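PDB 5TVL: foldase protein PrsA, which probably assists the folding of secreted proteins outside the cell as a membrane-anchored lipoprotein with peptidyl-prolyl cis-trans isomerase activity. Local coordinates for residues L94-V99 and T243-I248; D119-I124 and E166-S171; G191-I196 and Y208-L213. One frame throughout, in Å; residues are numbered along the deposited sequence.

Contact 1 (L94-V99 and T243-I248); sequences LAVKKV and TFVQSI
With chi1 of Val96 at 170°, its two methyls divide the work across the contact: CG1, anti to the backbone N, meets Phe244, while CG2, beside that N, reaches Val245 and Ile248. Ile248 answers with CG1 anti to its carbonyl carbon, which, together with a chi2 of -55°, directs CD1 to Val99. These residues join helix 79-102 to helix 242-255, whose short segments pass almost at right angles (98°) with their axes 9.9 Å apart.

Val96 CG1 lies 3.7 Å from Phe244 CD2, close to the plane of the ring, so the valine methyl touches an edge and the two side chains run alongside each other in opposing senses. The carbonyl oxygen of Val96 also sits at that ring's edge, in its plane. Within its own helix, Ile248 CG1 covers one face of the Phe244 ring near the rim. The second methyl of Val96, CG2, rests 4.0 Å from Ile248 CG1 and equally far from Val245 CG2, and is thus set between two residues of the other helix. Val99 and Ile248 instead meet tip to tip, CG1 to CD1, at 3.5 Å. Ala95 adds a looser contact at the flank, its CB 4.4 Å from Ile248 CG2, and also leans on Phe40 and Tyr44 of helix 25-44.

Beyond the pair, Phe244 takes a cation-pi contact from Lys238 and packs on Thr243 of the second subunit, so this junction lies beside the subunit interface. Ser247 OG turns back to Phe244 O, which also accepts from Ile248 N. No hydrogen bond or salt bridge links the two segments; their association rests on aliphatic and aromatic surfaces that are largely buried.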
ATOM      1  N   LEU A  94      11.723 -14.223  -0.685  1.00 40.31           N
ATOM      2  CA  LEU A  94      13.169 -14.420  -0.878  1.00 41.08           C
ATOM      3  C   LEU A  94      13.541 -14.362  -2.362  1.00 40.78           C
ATOM      4  O   LEU A  94      14.472 -13.650  -2.739  1.00 46.47           O
ATOM      5  CB  LEU A  94      13.607 -15.753  -0.252  1.00 41.59           C
ATOM      6  CG  LEU A  94      15.073 -16.209  -0.217  1.00 43.35           C
ATOM      7  CD1 LEU A  94      15.272 -17.201   0.927  1.00 44.67           C
ATOM      8  CD2 LEU A  94      15.535 -16.830  -1.533  1.00 43.78           C
ATOM      9  N   ALA A  95      12.808 -15.097  -3.194  1.00 40.27           N
ATOM     10  CA  ALA A  95      13.013 -15.083  -4.649  1.00 41.79           C
ATOM     11  C   ALA A  95      12.736 -13.711  -5.285  1.00 44.66           C
ATOM     12  O   ALA A  95      13.445 -13.299  -6.206  1.00 48.51           O
ATOM     13  CB  ALA A  95      12.153 -16.146  -5.314  1.00 41.63           C
ATOM     14  N   VAL A  96      11.707 -13.019  -4.793  1.00 46.54           N
ATOM     15  CA  VAL A  96      11.331 -11.683  -5.294  1.00 45.80           C
ATOM     16  C   VAL A  96      12.395 -10.622  -4.958  1.00 46.47           C
ATOM     17  O   VAL A  96      12.616  -9.694  -5.745  1.00 50.25           O
ATOM     18  CB  VAL A  96       9.922 -11.265  -4.775  1.00 45.56           C
ATOM     19  CG1 VAL A  96       9.604  -9.805  -5.079  1.00 44.95           C
ATOM     20  CG2 VAL A  96       8.843 -12.163  -5.380  1.00 45.79           C
ATOM     21  N   LYS A  97      13.052 -10.762  -3.807  1.00 46.15           N
ATOM     22  CA  LYS A  97      14.156  -9.867  -3.428  1.00 47.29           C
ATOM     23  C   LYS A  97      15.365 -10.006  -4.363  1.00 49.52           C
ATOM     24  O   LYS A  97      16.000  -9.007  -4.681  1.00 55.80           O
ATOM     25  CB  LYS A  97      14.579 -10.114  -1.974  1.00 48.99           C
ATOM     26  CG  LYS A  97      15.497  -9.055  -1.372  1.00 52.59           C
ATOM     27  CD  LYS A  97      15.924  -9.453   0.036  1.00 55.68           C
ATOM     28  CE  LYS A  97      16.944  -8.499   0.638  1.00 58.08           C
ATOM     29  NZ  LYS A  97      16.325  -7.264   1.184  1.00 63.92           N
ATOM     30  N   LYS A  98      15.676 -11.229  -4.797  1.00 53.94           N
ATOM     31  CA  LYS A  98      16.807 -11.475  -5.717  1.00 53.65           C
ATOM     32  C   LYS A  98      16.618 -10.831  -7.089  1.00 55.11           C
ATOM     33  O   LYS A  98      17.545 -10.203  -7.612  1.00 61.24           O
ATOM     34  CB  LYS A  98      17.045 -12.974  -5.931  1.00 53.16           C
ATOM     35  CG  LYS A  98      17.639 -13.698  -4.741  1.00 54.11           C
ATOM     36  CD  LYS A  98      18.175 -15.055  -5.157  1.00 55.89           C
ATOM     37  CE  LYS A  98      18.695 -15.844  -3.967  1.00 56.77           C
ATOM     38  NZ  LYS A  98      19.218 -17.179  -4.371  1.00 57.17           N
ATOM     39  N   VAL A  99      15.432 -11.011  -7.673  1.00 50.41           N
ATOM     40  CA  VAL A  99      15.142 -10.485  -9.012  1.00 50.68           C
ATOM     41  C   VAL A  99      15.024  -8.955  -8.969  1.00 51.72           C
ATOM     42  O   VAL A  99      15.459  -8.273  -9.901  1.00 55.48           O
ATOM     43  CB  VAL A  99      13.884 -11.142  -9.641  1.00 50.09           C
ATOM     44  CG1 VAL A  99      13.568 -10.532 -11.006  1.00 52.19           C
ATOM     45  CG2 VAL A  99      14.082 -12.647  -9.782  1.00 49.82           C
ATOM     46  N   THR A 243       1.551  -7.461  -8.541  1.00 39.18           N
ATOM     47  CA  THR A 243       1.802  -7.757  -9.952  1.00 41.73           C
ATOM     48  C   THR A 243       3.209  -8.315 -10.163  1.00 42.87           C
ATOM     49  O   THR A 243       3.398  -9.248 -10.949  1.00 45.08           O
ATOM     50  CB  THR A 243       1.627  -6.498 -10.827  1.00 44.25           C
ATOM     51  OG1 THR A 243       0.348  -5.906 -10.567  1.00 45.79           O
ATOM     52  CG2 THR A 243       1.726  -6.842 -12.311  1.00 48.63           C
ATOM     53  N   PHE A 244       4.183  -7.735  -9.458  1.00 43.02           N
ATOM     54  CA  PHE A 244       5.579  -8.171  -9.535  1.00 41.88           C
ATOM     55  C   PHE A 244       5.768  -9.577  -8.965  1.00 40.03           C
ATOM     56  O   PHE A 244       6.386 -10.424  -9.605  1.00 41.32           O
ATOM     57  CB  PHE A 244       6.500  -7.178  -8.814  1.00 41.70           C
ATOM     58  CG  PHE A 244       7.961  -7.404  -9.091  1.00 45.47           C
ATOM     59  CD1 PHE A 244       8.472  -7.212 -10.374  1.00 49.26           C
ATOM     60  CD2 PHE A 244       8.829  -7.809  -8.080  1.00 46.41           C
ATOM     61  CE1 PHE A 244       9.815  -7.420 -10.644  1.00 50.87           C
ATOM     62  CE2 PHE A 244      10.175  -8.020  -8.347  1.00 49.14           C
ATOM     63  CZ  PHE A 244      10.667  -7.824  -9.629  1.00 52.12           C
ATOM     64  N   VAL A 245       5.214  -9.819  -7.777  1.00 39.38           N
ATOM     65  CA  VAL A 245       5.325 -11.122  -7.097  1.00 36.46           C
ATOM     66  C   VAL A 245       4.712 -12.224  -7.966  1.00 37.38           C
ATOM     67  O   VAL A 245       5.314 -13.287  -8.138  1.00 36.66           O
ATOM     68  CB  VAL A 245       4.652 -11.100  -5.692  1.00 34.82           C
ATOM     69  CG1 VAL A 245       4.594 -12.493  -5.070  1.00 35.24           C
ATOM     70  CG2 VAL A 245       5.386 -10.150  -4.751  1.00 34.43           C
ATOM     71  N   GLN A 246       3.526 -11.948  -8.509  1.00 40.56           N
ATOM     72  CA  GLN A 246       2.831 -12.864  -9.424  1.00 44.63           C
ATOM     73  C   GLN A 246       3.649 -13.185 -10.673  1.00 42.98           C
ATOM     74  O   GLN A 246       3.640 -14.327 -11.136  1.00 45.06           O
ATOM     75  CB  GLN A 246       1.471 -12.287  -9.845  1.00 51.80           C
ATOM     76  CG  GLN A 246       0.425 -12.267  -8.736  1.00 58.67           C
ATOM     77  CD  GLN A 246      -0.187 -13.628  -8.466  1.00 60.73           C
ATOM     78  OE1 GLN A 246      -0.691 -14.280  -9.380  1.00 77.70           O
ATOM     79  NE2 GLN A 246      -0.159 -14.060  -7.206  1.00 58.04           N
ATOM     80  N   SER A 247       4.345 -12.182 -11.215  1.00 40.13           N
ATOM     81  CA  SER A 247       5.197 -12.385 -12.396  1.00 40.64           C
ATOM     82  C   SER A 247       6.387 -13.302 -12.082  1.00 39.02           C
ATOM     83  O   SER A 247       6.728 -14.159 -12.895  1.00 39.68           O
ATOM     84  CB  SER A 247       5.672 -11.048 -12.994  1.00 39.96           C
ATOM     85  OG  SER A 247       6.707 -10.457 -12.223  1.00 37.98           O
ATOM     86  N   ILE A 248       6.990 -13.130 -10.901  1.00 35.87           N
ATOM     87  CA  ILE A 248       8.094 -13.991 -10.448  1.00 36.59           C
ATOM     88  C   ILE A 248       7.599 -15.429 -10.254  1.00 36.56           C
ATOM     89  O   ILE A 248       8.247 -16.373 -10.705  1.00 39.38           O
ATOM     90  CB  ILE A 248       8.758 -13.475  -9.138  1.00 35.63           C
ATOM     91  CG1 ILE A 248       9.356 -12.069  -9.324  1.00 38.78           C
ATOM     92  CG2 ILE A 248       9.841 -14.435  -8.653  1.00 36.72           C
ATOM     93  CD1 ILE A 248      10.351 -11.920 -10.461  1.00 42.67           C
TER

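Contact 2 (D119-I124 and E166-S171); sequences DVTAQI and EITFDS
The Phe169 ring carries Val120 CG2 over one face, displaced toward the rim and 4.2 Å from the ring centroid, a CH-pi contact; Ala122 CB approaches the same ring obliquely. The ring packs within the antiparallel pairing of strand 120-127 with the outer strand 166-169 in the parvulin-type PPIase domain. The other flat groups, the carboxylates of Asp119 and Asp170, flank the end of this pairing with their planes 27° apart; their OD1 atoms come within 3.0 Å, a close approach of like charges, and Asp170 OD1 has a weak hydrogen bond with Tyr116 OH.

Two hydrogen-bonded pairs hold the strands. Val120 and Phe169 exchange bonds in both directions, each 3.1 Å between N and O; Ala122 N reaches Ile167 O at 2.8 Å, and Ile167 N returns to Ala122 O. Thr121 with Thr168 and Gln123 with Glu166 form the intervening non-hydrogen-bonded pairs.

The face bearing Val120, Ala122, Ile167 and Phe169 is apolar and is covered in part by helix 178-186, where Phe185 meets Val120 and Ala184 meets Phe169, with Val176 against Ile167 and Phe169. Ile124 CG2 extends it toward Ile167 CG2. On the face of Thr121 and Glu166, the glutamate chain is extended, with CG anti to the backbone N (chi1 -174°), and runs over Thr121 CG2, 3.7 Å from Glu166 CG. Beside it, Thr121 OG1 and Thr168 OG1 share a weak hydrogen bond of 3.5 Å.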
ATOM      1  N   ASP A 119      18.139  12.118   6.996  1.00 57.36           N
ATOM      2  CA  ASP A 119      17.657  12.149   8.381  1.00 59.08           C
ATOM      3  C   ASP A 119      17.539  13.574   8.916  1.00 57.61           C
ATOM      4  O   ASP A 119      18.469  14.368   8.794  1.00 63.23           O
ATOM      5  CB  ASP A 119      18.558  11.316   9.318  1.00 63.18           C
ATOM      6  CG  ASP A 119      18.167   9.839   9.366  1.00 66.05           C
ATOM      7  OD1 ASP A 119      16.966   9.533   9.532  1.00 67.67           O
ATOM      8  OD2 ASP A 119      19.065   8.978   9.261  1.00 71.43           O
ATOM      9  N   VAL A 120      16.374  13.891   9.472  1.00 56.51           N
ATOM     10  CA  VAL A 120      16.160  15.129  10.214  1.00 57.69           C
ATOM     11  C   VAL A 120      15.625  14.756  11.596  1.00 60.32           C
ATOM     12  O   VAL A 120      14.799  13.851  11.726  1.00 58.81           O
ATOM     13  CB  VAL A 120      15.202  16.106   9.479  1.00 55.82           C
ATOM     14  CG1 VAL A 120      15.628  16.272   8.026  1.00 58.12           C
ATOM     15  CG2 VAL A 120      13.744  15.663   9.553  1.00 54.22           C
ATOM     16  N   THR A 121      16.132  15.426  12.624  1.00 70.00           N
ATOM     17  CA  THR A 121      15.592  15.297  13.971  1.00 71.98           C
ATOM     18  C   THR A 121      14.517  16.364  14.151  1.00 69.51           C
ATOM     19  O   THR A 121      14.595  17.450  13.567  1.00 67.82           O
ATOM     20  CB  THR A 121      16.688  15.456  15.040  1.00 78.68           C
ATOM     21  OG1 THR A 121      17.802  14.616  14.710  1.00 82.65           O
ATOM     22  CG2 THR A 121      16.164  15.072  16.423  1.00 81.02           C
ATOM     23  N   ALA A 122      13.505  16.039  14.946  1.00 69.48           N
ATOM     24  CA  ALA A 122      12.407  16.960  15.220  1.00 66.86           C
ATOM     25  C   ALA A 122      11.638  16.507  16.443  1.00 66.72           C
ATOM     26  O   ALA A 122      11.790  15.368  16.891  1.00 74.09           O
ATOM     27  CB  ALA A 122      11.473  17.046  14.020  1.00 63.34           C
ATOM     28  N   GLN A 123      10.816  17.408  16.972  1.00 64.17           N
ATOM     29  CA  GLN A 123       9.938  17.115  18.097  1.00 65.71           C
ATOM     30  C   GLN A 123       8.493  17.267  17.641  1.00 61.76           C
ATOM     31  O   GLN A 123       8.140  18.289  17.054  1.00 58.12           O
ATOM     32  CB  GLN A 123      10.235  18.056  19.263  1.00 72.39           C
ATOM     33  CG  GLN A 123      11.642  17.908  19.826  1.00 76.25           C
ATOM     34  CD  GLN A 123      12.018  19.028  20.774  1.00 81.01           C
ATOM     35  OE1 GLN A 123      11.195  19.492  21.564  1.00 89.01           O
ATOM     36  NE2 GLN A 123      13.270  19.466  20.708  1.00 82.46           N
ATOM     37  N   ILE A 124       7.673  16.248  17.903  1.00 62.53           N
ATOM     38  CA  ILE A 124       6.264  16.241  17.489  1.00 63.01           C
ATOM     39  C   ILE A 124       5.338  16.224  18.701  1.00 62.83           C
ATOM     40  O   ILE A 124       5.722  15.760  19.775  1.00 67.58           O
ATOM     41  CB  ILE A 124       5.925  15.065  16.532  1.00 67.06           C
ATOM     42  CG1 ILE A 124       6.207  13.695  17.169  1.00 74.34           C
ATOM     43  CG2 ILE A 124       6.706  15.198  15.230  1.00 68.41           C
ATOM     44  CD1 ILE A 124       5.673  12.531  16.358  1.00 78.06           C
ATOM     45  N   GLU A 166      10.808  14.014  20.911  1.00 83.17           N
ATOM     46  CA  GLU A 166      11.851  13.962  19.878  1.00 80.20           C
ATOM     47  C   GLU A 166      11.766  12.710  19.006  1.00 74.74           C
ATOM     48  O   GLU A 166      11.374  11.641  19.475  1.00 73.04           O
ATOM     49  CB  GLU A 166      13.252  14.058  20.507  1.00 85.21           C
ATOM     50  CG  GLU A 166      14.389  14.166  19.492  1.00 85.31           C
ATOM     51  CD  GLU A 166      15.722  14.532  20.119  1.00 84.63           C
ATOM     52  OE1 GLU A 166      15.804  15.594  20.772  1.00 81.97           O
ATOM     53  OE2 GLU A 166      16.695  13.766  19.941  1.00 81.01           O
ATOM     54  N   ILE A 167      12.148  12.864  17.739  1.00 71.68           N
ATOM     55  CA  ILE A 167      12.195  11.756  16.784  1.00 69.25           C
ATOM     56  C   ILE A 167      13.089  12.101  15.585  1.00 66.18           C
ATOM     57  O   ILE A 167      13.152  13.258  15.168  1.00 62.06           O
ATOM     58  CB  ILE A 167      10.772  11.360  16.305  1.00 69.82           C
ATOM     59  CG1 ILE A 167      10.816  10.088  15.446  1.00 71.09           C
ATOM     60  CG2 ILE A 167      10.096  12.507  15.555  1.00 69.27           C
ATOM     61  CD1 ILE A 167       9.498   9.345  15.386  1.00 69.30           C
ATOM     62  N   THR A 168      13.777  11.086  15.059  1.00 65.03           N
ATOM     63  CA  THR A 168      14.585  11.193  13.840  1.00 64.41           C
ATOM     64  C   THR A 168      13.911  10.376  12.731  1.00 64.73           C
ATOM     65  O   THR A 168      13.383   9.295  13.001  1.00 63.06           O
ATOM     66  CB  THR A 168      16.015  10.664  14.083  1.00 64.69           C
ATOM     67  OG1 THR A 168      16.607  11.371  15.179  1.00 65.85           O
ATOM     68  CG2 THR A 168      16.897  10.840  12.850  1.00 65.07           C
ATOM     69  N   PHE A 169      13.921  10.892  11.498  1.00 50.41           N
ATOM     70  CA  PHE A 169      13.326  10.180  10.351  1.00 51.01           C
ATOM     71  C   PHE A 169      13.820  10.639   8.972  1.00 51.65           C
ATOM     72  O   PHE A 169      14.216  11.789   8.791  1.00 52.01           O
ATOM     73  CB  PHE A 169      11.789  10.250  10.398  1.00 50.33           C
ATOM     74  CG  PHE A 169      11.227  11.647  10.498  1.00 47.95           C
ATOM     75  CD1 PHE A 169      10.993  12.232  11.741  1.00 47.07           C
ATOM     76  CD2 PHE A 169      10.894  12.369   9.353  1.00 46.10           C
ATOM     77  CE1 PHE A 169      10.460  13.512  11.837  1.00 44.82           C
ATOM     78  CE2 PHE A 169      10.363  13.649   9.444  1.00 43.42           C
ATOM     79  CZ  PHE A 169      10.144  14.222  10.688  1.00 42.82           C
ATOM     80  N   ASP A 170      13.789   9.709   8.016  1.00 51.56           N
ATOM     81  CA  ASP A 170      14.025   9.995   6.601  1.00 51.17           C
ATOM     82  C   ASP A 170      12.716  10.437   5.962  1.00 49.81           C
ATOM     83  O   ASP A 170      11.679  10.492   6.618  1.00 49.02           O
ATOM     84  CB  ASP A 170      14.496   8.736   5.856  1.00 55.05           C
ATOM     85  CG  ASP A 170      15.805   8.194   6.364  1.00 62.56           C
ATOM     86  OD1 ASP A 170      16.721   8.994   6.637  1.00 76.92           O
ATOM     87  OD2 ASP A 170      15.932   6.955   6.454  1.00 65.43           O
ATOM     88  N   SER A 171      12.777  10.739   4.668  1.00 49.15           N
ATOM     89  CA  SER A 171      11.587  10.818   3.821  1.00 46.60           C
ATOM     90  C   SER A 171      10.891   9.463   3.700  1.00 46.54           C
ATOM     91  O   SER A 171       9.669   9.406   3.582  1.00 44.30           O
ATOM     92  CB  SER A 171      11.969  11.289   2.420  1.00 46.69           C
ATOM     93  OG  SER A 171      12.951  10.433   1.854  1.00 47.24           O
TER

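Contact 3 (G191-I196 and Y208-L213); sequences GVSDVI and YYIVKL
This is an edge pairing of the PPIase sheet: residues 191-196, which lead from the loop after helix 178-186 into strand 196-198, run roughly antiparallel to strand 207-216 in two short ladders whose register differs by one residue. In the first, Leu213 N bonds to Gly191 O at 3.2 Å and Ser193 N to Val211 O at 2.9 Å. The second is the Ile196-Tyr209 pair, bonded both ways, with Ile196 N 2.9 Å from Tyr209 O.

Ser193 bridges the shift. Its chi1 of 73° brings OG 2.9 Å from Val211 N, so a hydroxyl accepts where a strand carbonyl otherwise would, while OG itself donates to Asp194 O.

Side chains pack on both sides of the paired chains. Ile196 CD1 lies against Val211 CG2, over which Val180 of helix 178-186 also packs. On the other side, Val195 CG1 meets the edge of the Tyr208 ring near CD2, and Val192 CG1 touches Ile210 CG2. Asp194 N donates to Asn67 OD1 of the second subunit.

An antiparallel four-stranded sheet with 196-198 at its edge and helices 178-186 and 130-139 on its two faces is characteristic of the parvulin fold.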
ATOM      1  N   GLY A 191      12.145  25.909  13.805  1.00 63.17           N
ATOM      2  CA  GLY A 191      10.902  26.433  13.233  1.00 58.62           C
ATOM      3  C   GLY A 191       9.728  25.555  13.623  1.00 53.61           C
ATOM      4  O   GLY A 191       9.845  24.332  13.625  1.00 47.78           O
ATOM      5  N   VAL A 192       8.599  26.187  13.942  1.00 52.85           N
ATOM      6  CA  VAL A 192       7.402  25.494  14.426  1.00 49.61           C
ATOM      7  C   VAL A 192       6.317  25.528  13.349  1.00 49.55           C
ATOM      8  O   VAL A 192       5.968  26.600  12.845  1.00 49.23           O
ATOM      9  CB  VAL A 192       6.866  26.137  15.729  1.00 49.25           C
ATOM     10  CG1 VAL A 192       5.569  25.465  16.180  1.00 49.80           C
ATOM     11  CG2 VAL A 192       7.914  26.067  16.836  1.00 49.33           C
ATOM     12  N   SER A 193       5.789  24.353  13.004  1.00 46.41           N
ATOM     13  CA  SER A 193       4.699  24.243  12.035  1.00 45.22           C
ATOM     14  C   SER A 193       3.374  24.678  12.657  1.00 45.37           C
ATOM     15  O   SER A 193       3.246  24.753  13.884  1.00 45.01           O
ATOM     16  CB  SER A 193       4.572  22.798  11.520  1.00 43.34           C
ATOM     17  OG  SER A 193       4.015  21.928  12.499  1.00 39.33           O
ATOM     18  N   ASP A 194       2.397  24.955  11.796  1.00 43.74           N
ATOM     19  CA  ASP A 194       0.995  25.091  12.209  1.00 45.86           C
ATOM     20  C   ASP A 194       0.407  23.687  12.409  1.00 42.28           C
ATOM     21  O   ASP A 194       1.133  22.691  12.292  1.00 38.39           O
ATOM     22  CB  ASP A 194       0.210  25.886  11.162  1.00 48.92           C
ATOM     23  CG  ASP A 194       0.710  27.314  11.021  1.00 59.16           C
ATOM     24  OD1 ASP A 194       0.723  28.043  12.037  1.00 62.93           O
ATOM     25  OD2 ASP A 194       1.086  27.709   9.895  1.00 63.28           O
ATOM     26  N   VAL A 195      -0.890  23.596  12.712  1.00 42.82           N
ATOM     27  CA  VAL A 195      -1.531  22.293  12.948  1.00 42.90           C
ATOM     28  C   VAL A 195      -1.578  21.479  11.647  1.00 40.02           C
ATOM     29  O   VAL A 195      -2.061  21.962  10.619  1.00 40.37           O
ATOM     30  CB  VAL A 195      -2.957  22.413  13.555  1.00 42.92           C
ATOM     31  CG1 VAL A 195      -3.577  21.028  13.755  1.00 41.60           C
ATOM     32  CG2 VAL A 195      -2.920  23.171  14.879  1.00 43.92           C
ATOM     33  N   ILE A 196      -1.040  20.259  11.717  1.00 36.94           N
ATOM     34  CA  ILE A 196      -1.112  19.273  10.642  1.00 36.08           C
ATOM     35  C   ILE A 196      -2.219  18.310  11.039  1.00 37.97           C
ATOM     36  O   ILE A 196      -2.367  18.003  12.222  1.00 37.90           O
ATOM     37  CB  ILE A 196       0.221  18.506  10.491  1.00 34.96           C
ATOM     38  CG1 ILE A 196       1.369  19.476  10.183  1.00 35.99           C
ATOM     39  CG2 ILE A 196       0.127  17.438   9.403  1.00 34.31           C
ATOM     40  CD1 ILE A 196       2.704  19.036  10.737  1.00 35.83           C
ATOM     41  N   TYR A 208      -4.066  15.323  15.197  1.00 38.57           N
ATOM     42  CA  TYR A 208      -3.555  16.663  14.917  1.00 38.21           C
ATOM     43  C   TYR A 208      -2.133  16.765  15.457  1.00 39.43           C
ATOM     44  O   TYR A 208      -1.877  16.391  16.601  1.00 37.95           O
ATOM     45  CB  TYR A 208      -4.469  17.726  15.541  1.00 38.47           C
ATOM     46  CG  TYR A 208      -5.908  17.588  15.086  1.00 37.58           C
ATOM     47  CD1 TYR A 208      -6.790  16.730  15.746  1.00 36.46           C
ATOM     48  CD2 TYR A 208      -6.378  18.284  13.972  1.00 38.11           C
ATOM     49  CE1 TYR A 208      -8.100  16.584  15.321  1.00 37.19           C
ATOM     50  CE2 TYR A 208      -7.689  18.145  13.540  1.00 38.61           C
ATOM     51  CZ  TYR A 208      -8.543  17.290  14.217  1.00 38.66           C
ATOM     52  OH  TYR A 208      -9.843  17.141  13.801  1.00 39.50           O
ATOM     53  N   TYR A 209      -1.217  17.262  14.624  1.00 39.19           N
ATOM     54  CA  TYR A 209       0.212  17.283  14.937  1.00 38.63           C
ATOM     55  C   TYR A 209       0.766  18.705  14.911  1.00 39.77           C
ATOM     56  O   TYR A 209       0.303  19.547  14.138  1.00 40.77           O
ATOM     57  CB  TYR A 209       0.988  16.427  13.938  1.00 38.23           C
ATOM     58  CG  TYR A 209       0.597  14.970  13.908  1.00 38.72           C
ATOM     59  CD1 TYR A 209      -0.496  14.539  13.160  1.00 39.12           C
ATOM     60  CD2 TYR A 209       1.335  14.013  14.603  1.00 41.71           C
ATOM     61  CE1 TYR A 209      -0.853  13.199  13.114  1.00 41.10           C
ATOM     62  CE2 TYR A 209       0.986  12.670  14.564  1.00 44.32           C
ATOM     63  CZ  TYR A 209      -0.109  12.270  13.817  1.00 43.27           C
ATOM     64  OH  TYR A 209      -0.470  10.945  13.770  1.00 50.30           O
ATOM     65  N   ILE A 210       1.750  18.960  15.772  1.00 41.05           N
ATOM     66  CA  ILE A 210       2.549  20.188  15.743  1.00 41.08           C
ATOM     67  C   ILE A 210       4.003  19.730  15.726  1.00 41.21           C
ATOM     68  O   ILE A 210       4.405  18.941  16.580  1.00 41.25           O
ATOM     69  CB  ILE A 210       2.280  21.096  16.967  1.00 43.79           C
ATOM     70  CG1 ILE A 210       0.789  21.458  17.058  1.00 46.69           C
ATOM     71  CG2 ILE A 210       3.107  22.374  16.880  1.00 43.86           C
ATOM     72  CD1 ILE A 210       0.370  22.059  18.385  1.00 51.87           C
ATOM     73  N   VAL A 211       4.779  20.221  14.757  1.00 87.14           N
ATOM     74  CA  VAL A 211       6.166  19.787  14.554  1.00 82.46           C
ATOM     75  C   VAL A 211       7.130  20.936  14.849  1.00 80.19           C
ATOM     76  O   VAL A 211       6.857  22.087  14.506  1.00 78.45           O
ATOM     77  CB  VAL A 211       6.401  19.287  13.108  1.00 79.98           C
ATOM     78  CG1 VAL A 211       7.814  18.733  12.936  1.00 78.30           C
ATOM     79  CG2 VAL A 211       5.387  18.221  12.734  1.00 85.17           C
ATOM     80  N   LYS A 212       8.252  20.597  15.486  1.00 81.17           N
ATOM     81  CA  LYS A 212       9.347  21.525  15.776  1.00 82.04           C
ATOM     82  C   LYS A 212      10.627  20.898  15.223  1.00 78.40           C
ATOM     83  O   LYS A 212      11.089  19.883  15.747  1.00 78.02           O
ATOM     84  CB  LYS A 212       9.455  21.736  17.293  1.00 88.81           C
ATOM     85  CG  LYS A 212      10.664  22.529  17.788  1.00 93.67           C
ATOM     86  CD  LYS A 212      10.492  24.028  17.606  1.00 97.85           C
ATOM     87  CE  LYS A 212      11.730  24.791  18.061  1.00103.74           C
ATOM     88  NZ  LYS A 212      11.914  24.788  19.540  1.00110.41           N
ATOM     89  N   LEU A 213      11.195  21.494  14.173  1.00 77.18           N
ATOM     90  CA  LEU A 213      12.445  20.996  13.588  1.00 76.30           C
ATOM     91  C   LEU A 213      13.630  21.356  14.489  1.00 78.75           C
ATOM     92  O   LEU A 213      13.808  22.521  14.845  1.00 81.29           O
ATOM     93  CB  LEU A 213      12.662  21.563  12.181  1.00 76.23           C
ATOM     94  CG  LEU A 213      13.741  20.874  11.333  1.00 77.32           C
ATOM     95  CD1 LEU A 213      13.291  19.489  10.883  1.00 76.59           C
ATOM     96  CD2 LEU A 213      14.104  21.727  10.129  1.00 81.46           C
TER

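How the contacts relate
Contacts 2 and 3 share one four-stranded antiparallel sheet, ordered 166-169, 120-127, 207-216, 196-198. Their centres are 12 Å apart, and they meet between the two middle strands, where Gln123 N probably bonds to Lys212 O at 2.8 Å. Along the chain contact 2 closes before contact 3 opens, and both fall within the span of chain that contact 1 brings together. The PPIase domain therefore lies in the chain between helices 79-102 and 242-255, which pack together about 32 Å (centre to centre) from contact 2 and 40 Å from contact 3. Contacts 1 and 3, on opposite sides of the chain's centre, both touch the second subunit, which thus reaches both the helical part and the isomerase domain.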